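Local coordinates for protein oxygenase-reductase (Streptomyces fradiae, PDB 4OSP) that is the C-terminal ketoreductase domain of an angucycline-pathway oxygenase-reductase, binding NADP and, as a short-chain dehydrogenase/reductase, probably reducing the C-6 ketone of an angucyclinone, at residues 191-203 / 246-258. Sequence-based numbering, arbitrary orientation. Where two conformers were deposited one is given.
Sequences RNITVNSVGPGIT and ARWITGSYLDASG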
loop_
_atom_site.group_PDB
_atom_site.type_symbol
_atom_site.label_atom_id
_atom_site.label_comp_id
_atom_site.label_asym_id
_atom_site.label_seq_id
_atom_site.Cartn_x
_atom_site.Cartn_y
_atom_site.Cartn_z
ATOM N N ARG B 191 8.646 -18.553 15.858
ATOM C CA ARG B 191 8.413 -19.964 15.557
ATOM C C ARG B 191 8.598 -20.277 14.070
ATOM O O ARG B 191 8.286 -21.379 13.616
ATOM C CB ARG B 191 7.021 -20.397 16.027
ATOM C CG ARG B 191 6.669 -19.884 17.411
ATOM C CD ARG B 191 5.938 -20.920 18.250
ATOM N NE ARG B 191 4.514 -21.036 17.930
ATOM C CZ ARG B 191 3.573 -20.201 18.366
ATOM N NH1 ARG B 191 3.898 -19.157 19.121
ATOM N NH2 ARG B 191 2.303 -20.405 18.035
ATOM N N ASN B 192 9.098 -19.304 13.317
ATOM C CA ASN B 192 9.411 -19.515 11.910
ATOM C C ASN B 192 8.248 -19.988 11.035
ATOM O O ASN B 192 8.446 -20.715 10.066
ATOM C CB ASN B 192 10.584 -20.476 11.774
ATOM C CG ASN B 192 11.782 -19.814 11.194
ATOM O OD1 ASN B 192 12.085 -19.986 10.014
ATOM N ND2 ASN B 192 12.456 -18.994 12.005
ATOM N N ILE B 193 7.040 -19.574 11.392
ATOM C CA ILE B 193 5.866 -19.841 10.581
ATOM C C ILE B 193 5.597 -18.602 9.742
ATOM O O ILE B 193 5.567 -17.499 10.270
ATOM C CB ILE B 193 4.645 -20.151 11.482
ATOM C CG1 ILE B 193 4.916 -21.398 12.338
ATOM C CG2 ILE B 193 3.389 -20.336 10.652
ATOM C CD1 ILE B 193 4.124 -21.440 13.635
ATOM N N THR B 194 5.442 -18.773 8.432
ATOM C CA THR B 194 5.045 -17.646 7.576
ATOM C C THR B 194 3.531 -17.533 7.514
ATOM O O THR B 194 2.820 -18.538 7.594
ATOM C CB THR B 194 5.613 -17.735 6.144
ATOM O OG1 THR B 194 4.877 -18.709 5.395
ATOM C CG2 THR B 194 7.111 -18.084 6.158
ATOM N N VAL B 195 3.050 -16.294 7.385
ATOM C CA VAL B 195 1.630 -15.999 7.301
ATOM C C VAL B 195 1.446 -15.004 6.151
ATOM O O VAL B 195 1.974 -13.894 6.185
ATOM C CB VAL B 195 1.085 -15.387 8.628
ATOM C CG1 VAL B 195 -0.433 -15.428 8.658
ATOM C CG2 VAL B 195 1.637 -16.127 9.848
ATOM N N ASN B 196 0.728 -15.424 5.114
ATOM C CA ASN B 196 0.530 -14.581 3.945
ATOM C C ASN B 196 -0.916 -14.598 3.452
ATOM O O ASN B 196 -1.701 -15.490 3.792
ATOM C CB ASN B 196 1.480 -14.999 2.818
ATOM C CG ASN B 196 2.928 -14.679 3.128
ATOM O OD1 ASN B 196 3.339 -13.512 3.112
ATOM N ND2 ASN B 196 3.712 -15.709 3.401
ATOM N N SER B 197 -1.256 -13.596 2.659
ATOM C CA SER B 197 -2.574 -13.490 2.037
ATOM C C SER B 197 -2.409 -13.650 0.533
ATOM O O SER B 197 -1.391 -13.259 -0.030
ATOM C CB SER B 197 -3.196 -12.129 2.333
ATOM O OG SER B 197 -3.793 -12.103 3.610
ATOM N N VAL B 198 -3.397 -14.274 -0.097
ATOM C CA VAL B 198 -3.452 -14.393 -1.542
ATOM C C VAL B 198 -4.790 -13.796 -1.995
ATOM O O VAL B 198 -5.844 -14.172 -1.480
ATOM C CB VAL B 198 -3.350 -15.871 -1.997
ATOM C CG1 VAL B 198 -3.437 -15.967 -3.515
ATOM C CG2 VAL B 198 -2.047 -16.497 -1.510
ATOM N N GLY B 199 -4.733 -12.845 -2.923
ATOM C CA GLY B 199 -5.930 -12.164 -3.409
ATOM C C GLY B 199 -6.289 -12.562 -4.829
ATOM O O GLY B 199 -5.571 -12.229 -5.773
ATOM N N PRO B 200 -7.395 -13.305 -4.995
ATOM C CA PRO B 200 -7.866 -13.662 -6.340
ATOM C C PRO B 200 -8.472 -12.454 -7.065
ATOM O O PRO B 200 -8.837 -11.463 -6.427
ATOM C CB PRO B 200 -8.967 -14.699 -6.072
ATOM C CG PRO B 200 -8.879 -15.049 -4.617
ATOM C CD PRO B 200 -8.247 -13.873 -3.939
ATOM N N GLY B 201 -8.542 -12.527 -8.386
ATOM C CA GLY B 201 -9.437 -11.670 -9.148
ATOM C C GLY B 201 -10.682 -12.469 -9.484
ATOM O O GLY B 201 -11.051 -13.398 -8.758
ATOM N N ILE B 202 -11.326 -12.131 -10.593
ATOM C CA ILE B 202 -12.456 -12.916 -11.069
ATOM C C ILE B 202 -11.962 -14.280 -11.535
ATOM O O ILE B 202 -11.022 -14.381 -12.324
ATOM C CB ILE B 202 -13.211 -12.200 -12.205
ATOM C CG1 ILE B 202 -13.633 -10.798 -11.754
ATOM C CG2 ILE B 202 -14.421 -13.019 -12.630
ATOM C CD1 ILE B 202 -13.635 -9.779 -12.866
ATOM N N THR B 203 -12.588 -15.330 -11.031
ATOM C CA THR B 203 -12.110 -16.667 -11.300
ATOM C C THR B 203 -13.249 -17.587 -11.717
ATOM O O THR B 203 -14.287 -17.652 -11.056
ATOM C CB THR B 203 -11.355 -17.244 -10.086
ATOM O OG1 THR B 203 -10.570 -16.211 -9.482
ATOM C CG2 THR B 203 -10.437 -18.382 -10.508
ATOM N N ALA B 246 9.329 -20.136 -0.368
ATOM C CA ALA B 246 8.696 -18.915 0.094
ATOM C C ALA B 246 8.963 -18.680 1.575
ATOM O O ALA B 246 8.240 -17.926 2.232
ATOM C CB ALA B 246 7.208 -18.951 -0.183
ATOM N N ARG B 247 10.021 -19.300 2.094
ATOM C CA ARG B 247 10.361 -19.160 3.507
ATOM C C ARG B 247 10.657 -17.701 3.905
ATOM O O ARG B 247 10.527 -17.328 5.068
ATOM C CB ARG B 247 11.526 -20.088 3.878
ATOM C CG ARG B 247 12.899 -19.583 3.458
ATOM C CD ARG B 247 13.906 -20.727 3.280
ATOM N NE ARG B 247 15.021 -20.282 2.449
ATOM C CZ ARG B 247 15.137 -20.513 1.142
ATOM N NH1 ARG B 247 14.229 -21.233 0.502
ATOM N NH2 ARG B 247 16.173 -20.030 0.477
ATOM N N TRP B 248 11.045 -16.881 2.934
ATOM C CA TRP B 248 11.476 -15.519 3.236
ATOM C C TRP B 248 10.390 -14.495 2.899
ATOM O O TRP B 248 10.646 -13.294 2.893
ATOM C CB TRP B 248 12.816 -15.198 2.534
ATOM C CG TRP B 248 13.625 -14.076 3.175
ATOM C CD1 TRP B 248 14.120 -12.957 2.548
ATOM C CD2 TRP B 248 14.034 -13.973 4.553
ATOM N NE1 TRP B 248 14.800 -12.172 3.451
ATOM C CE2 TRP B 248 14.759 -12.767 4.686
ATOM C CE3 TRP B 248 13.849 -14.782 5.689
ATOM C CZ2 TRP B 248 15.292 -12.344 5.909
ATOM C CZ3 TRP B 248 14.384 -14.365 6.903
ATOM C CH2 TRP B 248 15.096 -13.160 7.005
ATOM N N ILE B 249 9.174 -14.981 2.638
ATOM C CA ILE B 249 8.012 -14.110 2.461
ATOM C C ILE B 249 7.015 -14.318 3.604
ATOM O O ILE B 249 6.467 -15.418 3.783
ATOM C CB ILE B 249 7.298 -14.362 1.110
ATOM C CG1 ILE B 249 8.267 -14.169 -0.066
ATOM C CG2 ILE B 249 6.074 -13.458 0.964
ATOM C CD1 ILE B 249 7.716 -14.687 -1.382
ATOM N N THR B 250 6.778 -13.266 4.374
ATOM C CA THR B 250 5.733 -13.302 5.394
ATOM C C THR B 250 5.048 -11.949 5.616
ATOM O O THR B 250 5.620 -10.899 5.330
ATOM C CB THR B 250 6.245 -13.885 6.723
ATOM O OG1 THR B 250 5.126 -14.219 7.552
ATOM C CG2 THR B 250 7.154 -12.894 7.431
ATOM N N GLY B 251 3.816 -11.990 6.106
ATOM C CA GLY B 251 3.052 -10.779 6.360
ATOM C C GLY B 251 2.604 -10.044 5.110
ATOM O O GLY B 251 2.140 -8.909 5.190
ATOM N N SER B 252 2.734 -10.681 3.952
ATOM C CA SER B 252 2.489 -9.987 2.696
ATOM C C SER B 252 1.228 -10.469 1.990
ATOM O O SER B 252 0.572 -11.410 2.437
ATOM C CB SER B 252 3.704 -10.094 1.769
ATOM O OG SER B 252 3.810 -11.396 1.232
ATOM N N TYR B 253 0.899 -9.794 0.892
ATOM C CA TYR B 253 -0.306 -10.040 0.121
ATOM C C TYR B 253 0.128 -10.355 -1.322
ATOM O O TYR B 253 0.784 -9.552 -1.965
ATOM C CB TYR B 253 -1.213 -8.796 0.190
ATOM C CG TYR B 253 -2.477 -8.846 -0.670
ATOM C CD1 TYR B 253 -2.433 -8.499 -2.023
ATOM C CD2 TYR B 253 -3.732 -9.204 -0.114
ATOM C CE1 TYR B 253 -3.575 -8.523 -2.807
ATOM C CE2 TYR B 253 -4.879 -9.243 -0.903
ATOM C CZ TYR B 253 -4.790 -8.903 -2.251
ATOM O OH TYR B 253 -5.913 -8.918 -3.060
ATOM N N LEU B 254 -0.191 -11.552 -1.800
ATOM C CA LEU B 254 0.115 -11.924 -3.181
ATOM C C LEU B 254 -1.052 -11.651 -4.120
ATOM O O LEU B 254 -2.191 -12.040 -3.857
ATOM C CB LEU B 254 0.581 -13.379 -3.276
ATOM C CG LEU B 254 2.063 -13.495 -2.924
ATOM C CD1 LEU B 254 2.237 -13.731 -1.434
ATOM C CD2 LEU B 254 2.770 -14.565 -3.733
ATOM N N ASP B 255 -0.758 -10.960 -5.212
ATOM C CA ASP B 255 -1.786 -10.489 -6.120
ATOM C C ASP B 255 -1.983 -11.493 -7.250
ATOM O O ASP B 255 -1.440 -11.335 -8.349
ATOM C CB ASP B 255 -1.405 -9.109 -6.652
ATOM C CG ASP B 255 -2.397 -8.568 -7.654
ATOM O OD1 ASP B 255 -3.537 -9.081 -7.750
ATOM O OD2 ASP B 255 -2.030 -7.612 -8.360
ATOM N N ALA B 256 -2.757 -12.536 -6.959
ATOM C CA ALA B 256 -3.037 -13.609 -7.930
ATOM C C ALA B 256 -4.322 -13.328 -8.700
ATOM O O ALA B 256 -5.272 -14.108 -8.648
ATOM C CB ALA B 256 -3.117 -14.952 -7.226
ATOM N N SER B 257 -4.333 -12.216 -9.430
ATOM C CA SER B 257 -5.537 -11.757 -10.128
ATOM C C SER B 257 -5.296 -11.436 -11.613
ATOM O O SER B 257 -6.156 -10.844 -12.262
ATOM C CB SER B 257 -6.080 -10.504 -9.438
ATOM O OG SER B 257 -5.207 -9.408 -9.649
ATOM N N GLY B 258 -4.122 -11.796 -12.131
ATOM C CA GLY B 258 -3.757 -11.470 -13.511
ATOM C C GLY B 258 -3.770 -9.983 -13.803
ATOM O O GLY B 258 -4.310 -9.544 -14.816
HETATM O O HOH W 1 11.118 -18.900 7.422
HETATM O O HOH W 2 5.926 -15.017 10.024
HETATM O O HOH W 3 5.440 -18.400 2.698
#
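With CG of Asn196 lying anti to its own carbonyl carbon (chi1 -69°), the amide swings across to residues 249-252, while Thr250, its OG1 anti to the backbone N (chi1 -165°), offers its hydroxyl to the neighbouring strand. Asn196 ND2 donates to Ile249 O at 2.8 Å, nearly straight and within the amide plane; OD1 accepts from Ser252 N at 3.0 Å and Ser252 OG at 2.9 Å, which arrive from opposite faces of that plane. Three bonds thus fix the amide's rotation, and asparagine suits the place by having both donor and acceptor. Thr250 OG1 takes the hydrogen of Val195 N at 2.9 Å, beside the Gly251 N to Val195 O bond, and donates to a water held by Ile193 O. Regular parallel pairing follows in this Rossmann-fold sheet of the SDR family: Ser197 N to Ser252 O, Leu254 N to Ser197 O, and Gly199 N to Leu254 O at 2.8 Å. Val198 and Leu254 turn their apolar side chains toward helix 231-242. On the other face the Tyr253 ring lies over Gly199, its OH 3.3 Å from Gly199 CA, a spot that would not admit a side chain. The 191-203 segment runs on to Thr203, which binds NADP.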